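Local coordinates for protein beta-fructofuranosidase (Arthrobacter, PDB 3WPU) that belongs to the levansucrase/invertase family, whose members are built on a five-bladed beta-propeller, at residues A26-A31 against G358-G363; F113-Y118 against G139-K144; T223-A228 against T319-L324; Y350-S355 against V454-G459. All blocks are in the same frame, centred on the assembly; numbering follows the deposited sequence. Where two conformers were deposited one is given.

Contact 1. Residues A26-A31 against G358-G363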
loop_
_atom_site.group_PDB
_atom_site.type_symbol
_atom_site.label_atom_id
_atom_site.label_comp_id
_atom_site.label_asym_id
_atom_site.label_seq_id
_atom_site.Cartn_x
_atom_site.Cartn_y
_atom_site.Cartn_z
ATOM N N ALA A 26 12.641 2.067 15.119
ATOM C CA ALA A 26 13.620 1.305 14.333
ATOM C C ALA A 26 14.139 2.197 13.224
ATOM O O ALA A 26 13.395 3.044 12.732
ATOM C CB ALA A 26 13.001 0.070 13.717
ATOM N N LYS A 27 15.396 1.985 12.857
ATOM C CA LYS A 27 16.016 2.718 11.744
ATOM C C LYS A 27 16.318 1.794 10.593
ATOM O O LYS A 27 16.915 0.717 10.765
ATOM C CB LYS A 27 17.309 3.382 12.215
ATOM C CG LYS A 27 17.092 4.417 13.311
ATOM C CD LYS A 27 18.393 5.079 13.690
ATOM C CE LYS A 27 18.206 6.090 14.795
ATOM N NZ LYS A 27 18.015 5.400 16.091
ATOM N N TRP A 28 15.920 2.219 9.387
ATOM C CA TRP A 28 16.435 1.638 8.156
ATOM C C TRP A 28 17.674 2.460 7.858
ATOM O O TRP A 28 17.557 3.626 7.493
ATOM C CB TRP A 28 15.414 1.766 7.032
ATOM C CG TRP A 28 15.809 1.141 5.741
ATOM C CD1 TRP A 28 16.717 0.140 5.556
ATOM C CD2 TRP A 28 15.275 1.438 4.434
ATOM N NE1 TRP A 28 16.812 -0.171 4.220
ATOM C CE2 TRP A 28 15.894 0.570 3.531
ATOM C CE3 TRP A 28 14.278 2.301 3.969
ATOM C CZ2 TRP A 28 15.612 0.593 2.170
ATOM C CZ3 TRP A 28 14.030 2.340 2.609
ATOM C CH2 TRP A 28 14.656 1.464 1.750
ATOM N N THR A 29 18.847 1.893 8.127
ATOM C CA THR A 29 20.053 2.721 8.217
ATOM C C THR A 29 20.707 2.887 6.858
ATOM O O THR A 29 20.399 2.161 5.933
ATOM C CB THR A 29 21.104 2.124 9.159
ATOM O OG1 THR A 29 21.628 0.915 8.593
ATOM C CG2 THR A 29 20.500 1.815 10.536
ATOM N N ARG A 30 21.679 3.800 6.762
ATOM C CA ARG A 30 22.465 3.931 5.525
ATOM C C ARG A 30 23.283 2.661 5.257
ATOM O O ARG A 30 23.388 2.233 4.125
ATOM C CB ARG A 30 23.357 5.170 5.584
ATOM C CG ARG A 30 22.559 6.459 5.499
ATOM C CD ARG A 30 23.433 7.707 5.423
ATOM N NE ARG A 30 24.359 7.763 4.293
ATOM C CZ ARG A 30 24.074 8.266 3.096
ATOM N NH1 ARG A 30 22.860 8.729 2.824
ATOM N NH2 ARG A 30 25.007 8.292 2.156
ATOM N N ALA A 31 23.815 2.033 6.307
ATOM C CA ALA A 31 24.547 0.787 6.180
ATOM C C ALA A 31 23.635 -0.297 5.598
ATOM O O ALA A 31 24.045 -1.047 4.701
ATOM C CB ALA A 31 25.093 0.361 7.540
ATOM N N GLY A 358 14.292 7.490 -7.126
ATOM C CA GLY A 358 14.708 8.907 -7.008
ATOM C C GLY A 358 14.630 9.540 -5.625
ATOM O O GLY A 358 15.205 10.603 -5.393
ATOM N N THR A 359 13.906 8.917 -4.707
ATOM C CA THR A 359 13.763 9.436 -3.370
ATOM C C THR A 359 14.873 8.970 -2.435
ATOM O O THR A 359 14.926 9.421 -1.300
ATOM C CB THR A 359 12.405 9.024 -2.777
ATOM O OG1 THR A 359 12.223 7.627 -2.981
ATOM C CG2 THR A 359 11.282 9.771 -3.435
ATOM N N PHE A 360 15.760 8.079 -2.877
ATOM C CA PHE A 360 16.924 7.729 -2.080
ATOM C C PHE A 360 17.875 8.909 -1.900
ATOM O O PHE A 360 18.120 9.677 -2.828
ATOM C CB PHE A 360 17.703 6.534 -2.658
ATOM C CG PHE A 360 17.079 5.193 -2.351
ATOM C CD1 PHE A 360 17.179 4.644 -1.068
ATOM C CD2 PHE A 360 16.432 4.451 -3.331
ATOM C CE1 PHE A 360 16.622 3.399 -0.793
ATOM C CE2 PHE A 360 15.865 3.212 -3.053
ATOM C CZ PHE A 360 15.957 2.688 -1.764
ATOM N N ALA A 361 18.431 9.020 -0.698
ATOM C CA ALA A 361 19.378 10.084 -0.377
ATOM C C ALA A 361 20.700 9.965 -1.113
ATOM O O ALA A 361 21.072 8.896 -1.632
ATOM C CB ALA A 361 19.653 10.069 1.104
ATOM N N ALA A 362 21.465 11.055 -1.046
ATOM C CA ALA A 362 22.789 11.070 -1.623
ATOM C C ALA A 362 23.620 9.869 -1.192
ATOM O O ALA A 362 23.632 9.479 -0.027
ATOM C CB ALA A 362 23.507 12.373 -1.287
ATOM N N GLY A 363 24.289 9.264 -2.157
ATOM C CA GLY A 363 25.148 8.115 -1.916
ATOM C C GLY A 363 24.402 6.780 -1.887
ATOM O O GLY A 363 25.033 5.733 -1.840
#

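Contact 2. Residues F113-Y118 against G139-K144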
loop_
_atom_site.group_PDB
_atom_site.type_symbol
_atom_site.label_atom_id
_atom_site.label_comp_id
_atom_site.label_asym_id
_atom_site.label_seq_id
_atom_site.Cartn_x
_atom_site.Cartn_y
_atom_site.Cartn_z
ATOM N N PHE A 113 -5.984 16.029 -8.812
ATOM C CA PHE A 113 -7.366 15.808 -9.232
ATOM C C PHE A 113 -7.863 14.415 -8.864
ATOM O O PHE A 113 -8.845 13.932 -9.406
ATOM C CB PHE A 113 -7.490 16.026 -10.750
ATOM C CG PHE A 113 -7.024 17.373 -11.199
ATOM C CD1 PHE A 113 -7.685 18.519 -10.799
ATOM C CD2 PHE A 113 -5.916 17.496 -12.015
ATOM C CE1 PHE A 113 -7.224 19.772 -11.179
ATOM C CE2 PHE A 113 -5.457 18.744 -12.404
ATOM C CZ PHE A 113 -6.121 19.880 -11.990
ATOM N N ALA A 114 -7.229 13.810 -7.851
ATOM C CA ALA A 114 -7.484 12.421 -7.488
ATOM C C ALA A 114 -8.752 12.296 -6.672
ATOM O O ALA A 114 -9.037 13.142 -5.820
ATOM C CB ALA A 114 -6.330 11.875 -6.672
ATOM N N LYS A 115 -9.479 11.219 -6.946
ATOM C CA LYS A 115 -10.686 10.860 -6.199
ATOM C C LYS A 115 -10.726 9.352 -5.959
ATOM O O LYS A 115 -10.036 8.597 -6.617
ATOM C CB LYS A 115 -11.921 11.298 -6.981
ATOM C CG LYS A 115 -11.947 12.782 -7.280
ATOM C CD LYS A 115 -13.139 13.123 -8.158
ATOM C CE LYS A 115 -13.058 14.560 -8.605
ATOM N NZ LYS A 115 -14.278 14.883 -9.369
ATOM N N ILE A 116 -11.476 8.922 -4.952
ATOM C CA ILE A 116 -11.679 7.510 -4.727
ATOM C C ILE A 116 -12.896 7.011 -5.485
ATOM O O ILE A 116 -14.005 7.548 -5.356
ATOM C CB ILE A 116 -11.802 7.169 -3.222
ATOM C CG1 ILE A 116 -10.467 7.478 -2.550
ATOM C CG2 ILE A 116 -12.228 5.721 -3.057
ATOM C CD1 ILE A 116 -10.502 7.434 -1.032
ATOM N N GLY A 117 -12.666 5.951 -6.262
ATOM C CA GLY A 117 -13.708 5.236 -6.975
ATOM C C GLY A 117 -13.751 3.793 -6.509
ATOM O O GLY A 117 -12.977 3.392 -5.638
ATOM N N TYR A 118 -14.667 3.003 -7.053
ATOM C CA TYR A 118 -14.714 1.588 -6.717
ATOM C C TYR A 118 -15.023 0.719 -7.910
ATOM O O TYR A 118 -15.582 1.186 -8.902
ATOM C CB TYR A 118 -15.686 1.321 -5.567
ATOM C CG TYR A 118 -17.162 1.507 -5.902
ATOM C CD1 TYR A 118 -17.975 0.400 -6.123
ATOM C CD2 TYR A 118 -17.744 2.763 -5.964
ATOM C CE1 TYR A 118 -19.314 0.540 -6.417
ATOM C CE2 TYR A 118 -19.104 2.909 -6.264
ATOM C CZ TYR A 118 -19.874 1.776 -6.465
ATOM O OH TYR A 118 -21.226 1.838 -6.751
ATOM N N GLY A 139 -17.669 1.138 -10.712
ATOM C CA GLY A 139 -18.874 1.600 -10.039
ATOM C C GLY A 139 -19.033 3.112 -9.940
ATOM O O GLY A 139 -20.094 3.599 -9.523
ATOM N N GLY A 140 -17.992 3.845 -10.327
ATOM C CA GLY A 140 -17.968 5.298 -10.213
ATOM C C GLY A 140 -17.328 5.771 -8.916
ATOM O O GLY A 140 -16.592 5.023 -8.238
ATOM N N LEU A 141 -17.599 7.035 -8.594
ATOM C CA LEU A 141 -16.946 7.694 -7.479
ATOM C C LEU A 141 -17.667 7.367 -6.192
ATOM O O LEU A 141 -18.889 7.224 -6.166
ATOM C CB LEU A 141 -16.926 9.192 -7.696
ATOM C CG LEU A 141 -16.128 9.651 -8.927
ATOM C CD1 LEU A 141 -16.271 11.151 -9.131
ATOM C CD2 LEU A 141 -14.659 9.278 -8.746
ATOM N N VAL A 142 -16.898 7.279 -5.123
ATOM C CA VAL A 142 -17.474 7.030 -3.789
ATOM C C VAL A 142 -18.223 8.246 -3.245
ATOM O O VAL A 142 -19.322 8.107 -2.673
ATOM C CB VAL A 142 -16.390 6.574 -2.820
ATOM C CG1 VAL A 142 -16.916 6.562 -1.371
ATOM C CG2 VAL A 142 -15.880 5.196 -3.231
ATOM N N PHE A 143 -17.615 9.415 -3.391
ATOM C CA PHE A 143 -18.095 10.636 -2.744
ATOM C C PHE A 143 -18.830 11.571 -3.700
ATOM O O PHE A 143 -18.354 11.872 -4.797
ATOM C CB PHE A 143 -16.937 11.376 -2.099
ATOM C CG PHE A 143 -16.336 10.655 -0.933
ATOM C CD1 PHE A 143 -17.020 10.549 0.257
ATOM C CD2 PHE A 143 -15.073 10.055 -1.039
ATOM C CE1 PHE A 143 -16.441 9.907 1.329
ATOM C CE2 PHE A 143 -14.501 9.407 0.024
ATOM C CZ PHE A 143 -15.184 9.320 1.222
ATOM N N LYS A 144 -19.968 12.082 -3.255
ATOM C CA LYS A 144 -20.626 13.173 -3.977
ATOM C C LYS A 144 -19.773 14.431 -3.890
ATOM O O LYS A 144 -19.035 14.635 -2.928
ATOM C CB LYS A 144 -22.023 13.441 -3.416
ATOM C CG LYS A 144 -22.991 12.285 -3.604
ATOM C CD LYS A 144 -24.291 12.533 -2.847
ATOM C CE LYS A 144 -25.235 11.349 -2.974
ATOM N NZ LYS A 144 -25.706 11.186 -4.376
HETATM O O HOH W 1 -14.881 10.018 -4.648
HETATM O O HOH W 2 -22.141 1.360 -9.070
#

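Contact 3. Residues T223-A228 against T319-L324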
loop_
_atom_site.group_PDB
_atom_site.type_symbol
_atom_site.label_atom_id
_atom_site.label_comp_id
_atom_site.label_asym_id
_atom_site.label_seq_id
_atom_site.Cartn_x
_atom_site.Cartn_y
_atom_site.Cartn_z
ATOM N N THR A 223 -15.116 12.180 8.929
ATOM C CA THR A 223 -14.558 12.472 10.236
ATOM C C THR A 223 -13.056 12.681 10.133
ATOM O O THR A 223 -12.347 11.842 9.578
ATOM C CB THR A 223 -14.837 11.328 11.204
ATOM O OG1 THR A 223 -16.246 11.067 11.247
ATOM C CG2 THR A 223 -14.332 11.671 12.614
ATOM N N ASP A 224 -12.578 13.783 10.690
ATOM C CA ASP A 224 -11.160 14.148 10.663
ATOM C C ASP A 224 -10.481 13.396 11.801
ATOM O O ASP A 224 -10.837 13.594 12.969
ATOM C CB ASP A 224 -11.078 15.674 10.844
ATOM C CG ASP A 224 -9.682 16.237 10.721
ATOM O OD1 ASP A 224 -8.701 15.476 10.594
ATOM O OD2 ASP A 224 -9.592 17.480 10.806
ATOM N N LEU A 225 -9.537 12.513 11.487
ATOM C CA LEU A 225 -8.918 11.673 12.536
ATOM C C LEU A 225 -7.579 12.184 13.031
ATOM O O LEU A 225 -7.352 12.260 14.257
ATOM C CB LEU A 225 -8.750 10.242 12.031
ATOM C CG LEU A 225 -9.995 9.555 11.446
ATOM C CD1 LEU A 225 -9.602 8.187 10.940
ATOM C CD2 LEU A 225 -11.129 9.432 12.468
ATOM N N LEU A 226 -6.682 12.502 12.096
ATOM C CA LEU A 226 -5.312 12.863 12.409
ATOM C C LEU A 226 -4.699 13.810 11.424
ATOM O O LEU A 226 -4.991 13.747 10.227
ATOM C CB LEU A 226 -4.394 11.602 12.444
ATOM C CG LEU A 226 -4.730 10.490 13.415
ATOM C CD1 LEU A 226 -3.962 9.218 13.078
ATOM C CD2 LEU A 226 -4.422 10.921 14.841
ATOM N N GLN A 227 -3.893 14.722 11.945
ATOM C CA GLN A 227 -3.053 15.590 11.121
ATOM C C GLN A 227 -1.677 15.660 11.773
ATOM O O GLN A 227 -1.541 15.499 12.990
ATOM C CB GLN A 227 -3.666 16.968 10.940
ATOM C CG GLN A 227 -3.759 17.817 12.156
ATOM C CD GLN A 227 -4.611 19.058 11.895
ATOM O OE1 GLN A 227 -5.828 18.971 11.747
ATOM N NE2 GLN A 227 -3.970 20.198 11.822
ATOM N N ALA A 228 -0.659 15.897 10.970
ATOM C CA ALA A 228 0.719 15.934 11.466
ATOM C C ALA A 228 0.868 16.858 12.680
ATOM O O ALA A 228 0.344 17.985 12.695
ATOM C CB ALA A 228 1.662 16.367 10.353
ATOM N N THR A 319 -13.420 6.469 15.494
ATOM C CA THR A 319 -13.520 7.887 15.153
ATOM C C THR A 319 -12.574 8.802 15.943
ATOM O O THR A 319 -12.518 9.998 15.674
ATOM C CB THR A 319 -14.951 8.384 15.378
ATOM O OG1 THR A 319 -15.314 8.123 16.749
ATOM C CG2 THR A 319 -15.889 7.672 14.494
ATOM N N GLU A 320 -11.850 8.253 16.926
ATOM C CA GLU A 320 -10.881 9.009 17.721
ATOM C C GLU A 320 -9.607 8.183 17.819
ATOM O O GLU A 320 -9.680 7.007 18.101
ATOM C CB GLU A 320 -11.421 9.262 19.128
ATOM C CG GLU A 320 -12.596 10.225 19.114
ATOM C CD GLU A 320 -13.214 10.442 20.475
ATOM O OE1 GLU A 320 -14.266 11.111 20.528
ATOM O OE2 GLU A 320 -12.666 9.940 21.480
ATOM N N TRP A 321 -8.470 8.834 17.580
ATOM C CA TRP A 321 -7.161 8.199 17.498
ATOM C C TRP A 321 -6.153 9.028 18.282
ATOM O O TRP A 321 -6.320 10.258 18.433
ATOM C CB TRP A 321 -6.727 8.100 16.012
ATOM C CG TRP A 321 -7.563 7.117 15.249
ATOM C CD1 TRP A 321 -8.823 7.315 14.771
ATOM C CD2 TRP A 321 -7.226 5.771 14.916
ATOM N NE1 TRP A 321 -9.299 6.197 14.184
ATOM C CE2 TRP A 321 -8.339 5.219 14.246
ATOM C CE3 TRP A 321 -6.099 4.969 15.132
ATOM C CZ2 TRP A 321 -8.357 3.925 13.768
ATOM C CZ3 TRP A 321 -6.131 3.652 14.660
ATOM C CH2 TRP A 321 -7.244 3.159 13.970
ATOM N N GLU A 322 -5.113 8.359 18.769
ATOM C CA GLU A 322 -3.962 9.019 19.372
ATOM C C GLU A 322 -2.724 8.576 18.595
ATOM O O GLU A 322 -2.561 7.397 18.260
ATOM C CB GLU A 322 -3.800 8.708 20.876
ATOM C CG GLU A 322 -3.427 7.299 21.179
ATOM C CD GLU A 322 -3.355 7.005 22.671
ATOM O OE1 GLU A 322 -2.815 5.944 22.998
ATOM O OE2 GLU A 322 -3.892 7.793 23.481
ATOM N N PHE A 323 -1.865 9.531 18.310
ATOM C CA PHE A 323 -0.568 9.236 17.753
ATOM C C PHE A 323 0.261 8.469 18.766
ATOM O O PHE A 323 0.146 8.688 19.993
ATOM C CB PHE A 323 0.198 10.511 17.419
ATOM C CG PHE A 323 -0.209 11.175 16.130
ATOM C CD1 PHE A 323 -0.189 10.477 14.957
ATOM C CD2 PHE A 323 -0.553 12.507 16.113
ATOM C CE1 PHE A 323 -0.523 11.090 13.760
ATOM C CE2 PHE A 323 -0.896 13.145 14.931
ATOM C CZ PHE A 323 -0.881 12.432 13.757
ATOM N N LEU A 324 1.071 7.564 18.253
ATOM C CA LEU A 324 2.142 6.920 18.995
ATOM C C LEU A 324 3.461 7.226 18.283
ATOM O O LEU A 324 3.452 7.742 17.143
ATOM C CB LEU A 324 1.893 5.413 19.091
ATOM C CG LEU A 324 0.620 5.003 19.834
ATOM C CD1 LEU A 324 0.381 3.505 19.781
ATOM C CD2 LEU A 324 0.642 5.473 21.286
HETATM O O HOH W 3 -11.386 12.574 15.547
HETATM O O HOH W 4 -8.800 11.469 16.330
#

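Contact 4. Residues Y350-S355 against V454-G459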
loop_
_atom_site.group_PDB
_atom_site.type_symbol
_atom_site.label_atom_id
_atom_site.label_comp_id
_atom_site.label_asym_id
_atom_site.label_seq_id
_atom_site.Cartn_x
_atom_site.Cartn_y
_atom_site.Cartn_z
ATOM N N TYR A 350 5.626 -8.197 9.901
ATOM C CA TYR A 350 6.285 -7.715 8.684
ATOM C C TYR A 350 5.733 -6.332 8.371
ATOM O O TYR A 350 4.520 -6.169 8.216
ATOM C CB TYR A 350 6.010 -8.643 7.508
ATOM C CG TYR A 350 6.781 -9.934 7.577
ATOM C CD1 TYR A 350 8.047 -10.051 7.001
ATOM C CD2 TYR A 350 6.286 -11.026 8.292
ATOM C CE1 TYR A 350 8.777 -11.232 7.089
ATOM C CE2 TYR A 350 7.014 -12.217 8.371
ATOM C CZ TYR A 350 8.251 -12.314 7.784
ATOM O OH TYR A 350 8.994 -13.489 7.882
ATOM N N LEU A 351 6.617 -5.349 8.252
ATOM C CA LEU A 351 6.206 -4.029 7.853
ATOM C C LEU A 351 6.668 -3.929 6.404
ATOM O O LEU A 351 7.854 -4.102 6.143
ATOM C CB LEU A 351 6.891 -2.967 8.708
ATOM C CG LEU A 351 6.911 -1.532 8.176
ATOM C CD1 LEU A 351 5.517 -1.028 7.910
ATOM C CD2 LEU A 351 7.670 -0.586 9.091
ATOM N N PHE A 352 5.726 -3.732 5.497
ATOM C CA PHE A 352 6.039 -3.497 4.085
ATOM C C PHE A 352 5.741 -2.046 3.724
ATOM O O PHE A 352 4.742 -1.479 4.122
ATOM C CB PHE A 352 5.248 -4.427 3.180
ATOM C CG PHE A 352 5.639 -5.871 3.274
ATOM C CD1 PHE A 352 6.874 -6.307 2.791
ATOM C CD2 PHE A 352 4.789 -6.795 3.878
ATOM C CE1 PHE A 352 7.221 -7.630 2.825
ATOM C CE2 PHE A 352 5.147 -8.130 3.928
ATOM C CZ PHE A 352 6.375 -8.544 3.431
ATOM N N THR A 353 6.605 -1.473 2.890
ATOM C CA THR A 353 6.424 -0.108 2.445
ATOM C C THR A 353 6.947 -0.049 1.011
ATOM O O THR A 353 7.588 -0.992 0.548
ATOM C CB THR A 353 7.119 0.878 3.416
ATOM O OG1 THR A 353 6.763 2.236 3.108
ATOM C CG2 THR A 353 8.629 0.695 3.398
ATOM N N ILE A 354 6.596 1.023 0.338
ATOM C CA ILE A 354 6.950 1.240 -1.069
ATOM C C ILE A 354 7.828 2.472 -1.185
ATOM O O ILE A 354 7.555 3.468 -0.522
ATOM C CB ILE A 354 5.659 1.483 -1.888
ATOM C CG1 ILE A 354 4.518 0.526 -1.441
ATOM C CG2 ILE A 354 5.971 1.378 -3.366
ATOM C CD1 ILE A 354 4.842 -0.940 -1.505
ATOM N N SER A 355 8.827 2.456 -2.093
ATOM C CA SER A 355 9.665 3.620 -2.314
ATOM C C SER A 355 10.060 3.735 -3.773
ATOM O O SER A 355 10.091 2.733 -4.486
ATOM C CB SER A 355 10.924 3.557 -1.470
ATOM O OG SER A 355 11.443 4.841 -1.242
ATOM N N VAL A 454 1.357 -10.870 -8.597
ATOM C CA VAL A 454 2.518 -11.741 -8.529
ATOM C C VAL A 454 2.549 -12.361 -7.155
ATOM O O VAL A 454 1.704 -12.060 -6.345
ATOM C CB VAL A 454 3.847 -11.018 -8.871
ATOM C CG1 VAL A 454 3.823 -10.536 -10.312
ATOM C CG2 VAL A 454 4.148 -9.870 -7.913
ATOM N N LYS A 455 3.489 -13.274 -6.942
ATOM C CA LYS A 455 3.520 -14.032 -5.691
ATOM C C LYS A 455 4.916 -13.968 -5.077
ATOM O O LYS A 455 5.902 -14.390 -5.683
ATOM C CB LYS A 455 3.097 -15.494 -5.937
ATOM C CG LYS A 455 3.047 -16.342 -4.675
ATOM C CD LYS A 455 2.393 -17.687 -4.965
ATOM C CE LYS A 455 2.459 -18.614 -3.762
ATOM N NZ LYS A 455 3.780 -19.310 -3.640
ATOM N N MET A 456 4.977 -13.506 -3.830
ATOM C CA MET A 456 6.215 -13.363 -3.117
ATOM C C MET A 456 6.139 -14.296 -1.925
ATOM O O MET A 456 5.245 -14.163 -1.094
ATOM C CB MET A 456 6.373 -11.907 -2.661
ATOM C CG MET A 456 7.646 -11.634 -1.888
ATOM S SD MET A 456 7.779 -9.906 -1.392
ATOM C CE MET A 456 6.313 -9.711 -0.373
ATOM N N ASP A 457 7.067 -15.248 -1.858
ATOM C CA ASP A 457 7.134 -16.158 -0.708
ATOM C C ASP A 457 7.888 -15.499 0.426
ATOM O O ASP A 457 9.021 -15.041 0.265
ATOM C CB ASP A 457 7.746 -17.473 -1.121
ATOM C CG ASP A 457 6.858 -18.228 -2.108
ATOM O OD1 ASP A 457 5.622 -17.988 -2.105
ATOM O OD2 ASP A 457 7.388 -19.047 -2.871
ATOM N N ILE A 458 7.252 -15.467 1.591
ATOM C CA ILE A 458 7.780 -14.727 2.732
ATOM C C ILE A 458 8.311 -15.723 3.757
ATOM O O ILE A 458 7.591 -16.603 4.198
ATOM C CB ILE A 458 6.692 -13.836 3.360
ATOM C CG1 ILE A 458 6.237 -12.779 2.342
ATOM C CG2 ILE A 458 7.207 -13.182 4.641
ATOM C CD1 ILE A 458 4.957 -12.053 2.684
ATOM N N GLY A 459 9.593 -15.600 4.074
ATOM C CA GLY A 459 10.266 -16.486 5.028
ATOM C C GLY A 459 10.815 -17.791 4.487
ATOM O O GLY A 459 10.550 -18.859 5.032
#

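Contact 1. Residues A26-A31 against G358-G363
The carbonyl oxygen of Ala362 is held by both terminal nitrogens of Arg30, which close on this one atom end-on like a fork. The shorter prong, Arg30 NH2 to Ala362 O, measures 2.8 Å. Arg30 NH1 lies 3.0 Å from Ala362 O, nearly along the C=O axis, with an N-H...O angle of 140°. The oxygen sits in the guanidinium plane, and a bend at chi3 (59°) brings the end of the chain to it. The same flat group forms a salt bridge through NE with Glu291 and gives NH1 also to the backbone O of Cys332, a residue disulfide-bonded to Cys276, so its rotation is fixed on several sides. Beside this grip, Trp28 CH2 comes within 3.8 Å of Phe360 CE1, the two ring planes inclined at 70°. The indole is further placed by its NE1, hydrogen-bonded to Ser389 O, and by an edge-to-face partner, Phe373. The contact thus ties the short edge strand 26-27, which pairs with strand 321-331, and the start of helix 30-38, N-capped by Thr29, to the loop linking strands 348-355 and 369-375 of another sheet.

Contact 2. Residues F113-Y118 against G139-K144
Tyr118 lays its ring over Gly139, whose CA stands 3.9 Å from the ring centroid, 18° off the normal, in a CH-pi contact offset toward the rim. To do so Tyr118 takes the crowded position, with CG between its backbone N and carbonyl carbon (chi1 70°), which folds the ring across the neighbouring strand. Gly139, without a side chain, lets the ring lie flat on the backbone. Beyond the ring, a water bridges Tyr118 OH and Gly139 O, while the hydroxyl is also hydrogen-bonded to Val214 O. Gly139 N in turn reaches Tyr118 O at 2.8 Å. This is the outer strand pair of a four-stranded antiparallel propeller blade, made by strands 72-81, 93-102, 115-122 and 137-141 in succession; Gly117 and Leu141 form a non-hydrogen-bonded pair, CA to CA 4.1 Å. Where strand 137-141 ends, Val142 N gives a hydrogen bond to Ile116 O (2.9 Å), and a second water joins that oxygen to Phe143 N. Ile116 and Val142 run alongside each other, CG2 of Ile116 meeting CG2 of Val142 at 3.7 Å. The isoleucine methyl is trans to its backbone N, whereas that of Val142 stands beside the N, its other methyl, CG1, being turned onto the face of Phe143. Both side chains also rest on Phe97. On the other surface Lys115 runs extended, and its CD packs 3.8 Å from Leu141 CD1.

Contact 3. Residues T223-A228 against T319-L324
Leu225 and Leu226 form a classic beta bulge opposite Ile200 and pack against strand 321-331 of a different sheet in the propeller. The two strand segments run nearly parallel, at 20°, but their axes stay 7.2 Å apart, and side chains and two waters fill the gap. The tight part centres on Leu226. Its CD2 methyl stands over the middle of the Phe323 ring, 4.0 Å from the centroid, the two side chains overlapping as they reach in from opposite strands. That methyl also reaches Trp321 CB, at 3.8 Å, so Leu226 sits between the Phe323 ring and the CB of Trp321, and it also touches Ala311 and Met261 of strands 305-313 and 260-266. The rim of the same phenyl meets Gln227 O near the ring plane, 3.1 Å from Phe323 CE2. Leu225 goes to the indole instead: its CD2 lies 3.9 Å from Trp321 CD1, while Trp321 NE1 is hydrogen-bonded to Leu318 O. The looser part is the gap between the backbones, which no direct hydrogen bond crosses. One water lies between Asp224 O and Thr319 O. A second sits 2.6 Å from Leu225 O and accepts a hydrogen bond from Trp321 N, 2.9 Å away.

Contact 4. Residues Y350-S355 against V454-G459
Two neighbouring sheets of the propeller meet here through the apolar sides of one strand each, 348-355 and 454-458. The strand axes are 12.1 Å apart and run at 148°, and no hydrogen bond crosses between them. Ile458 does most of the touching, with its two branches serving different rings. Its CG2, trans to the backbone N, lies over one face of Tyr350, displaced toward the rim, 3.7 Å from the ring centroid and only 3.4 Å from Tyr350 CZ. Its longer branch, with CG1 beside the backbone N (chi1 -63°), sends CD1 to 3.9 Å from Phe352 CZ. Met456, from the same strand as Ile458, meets the end of the phenyl head-on from across the interface: a bend at its last torsion sets Met456 CE 3.9 Å from Phe352 CE1. The phenolic oxygen of Tyr350 is satisfied at the margin by Pro464 O. Lys455 and Asp457, on the other side of strand 454-458, form a salt bridge: Lys455 NZ lies 2.7 Å from Asp457 OD1, on its syn side; Lys455 also pairs with Asp470. Interlocking aromatic and aliphatic side chains between adjacent sheets are typical of the blade-to-blade packing in beta-propellers.

Overall arrangement
Contacts 1 and 4 are the buried ones, yet their chemistry differs: contact 4 is purely apolar between sheets, whereas contact 1 adds an arginine grip on a loop carbonyl to an aromatic pair. They adjoin in sequence: the strand of contact 4 runs into the loop used by contact 1. Contacts 2 and 3 are partly buried and water-assisted. Contact 2 works within a blade, by backbone bonds between paired strands; contact 3 joins strand 213-226 of that same large sheet to strand 321-331, which in turn pairs with strand 26-27 of contact 1. Contacts 1 and 2 lie on opposite sides of the chain's centre, their centres about 35 Å apart.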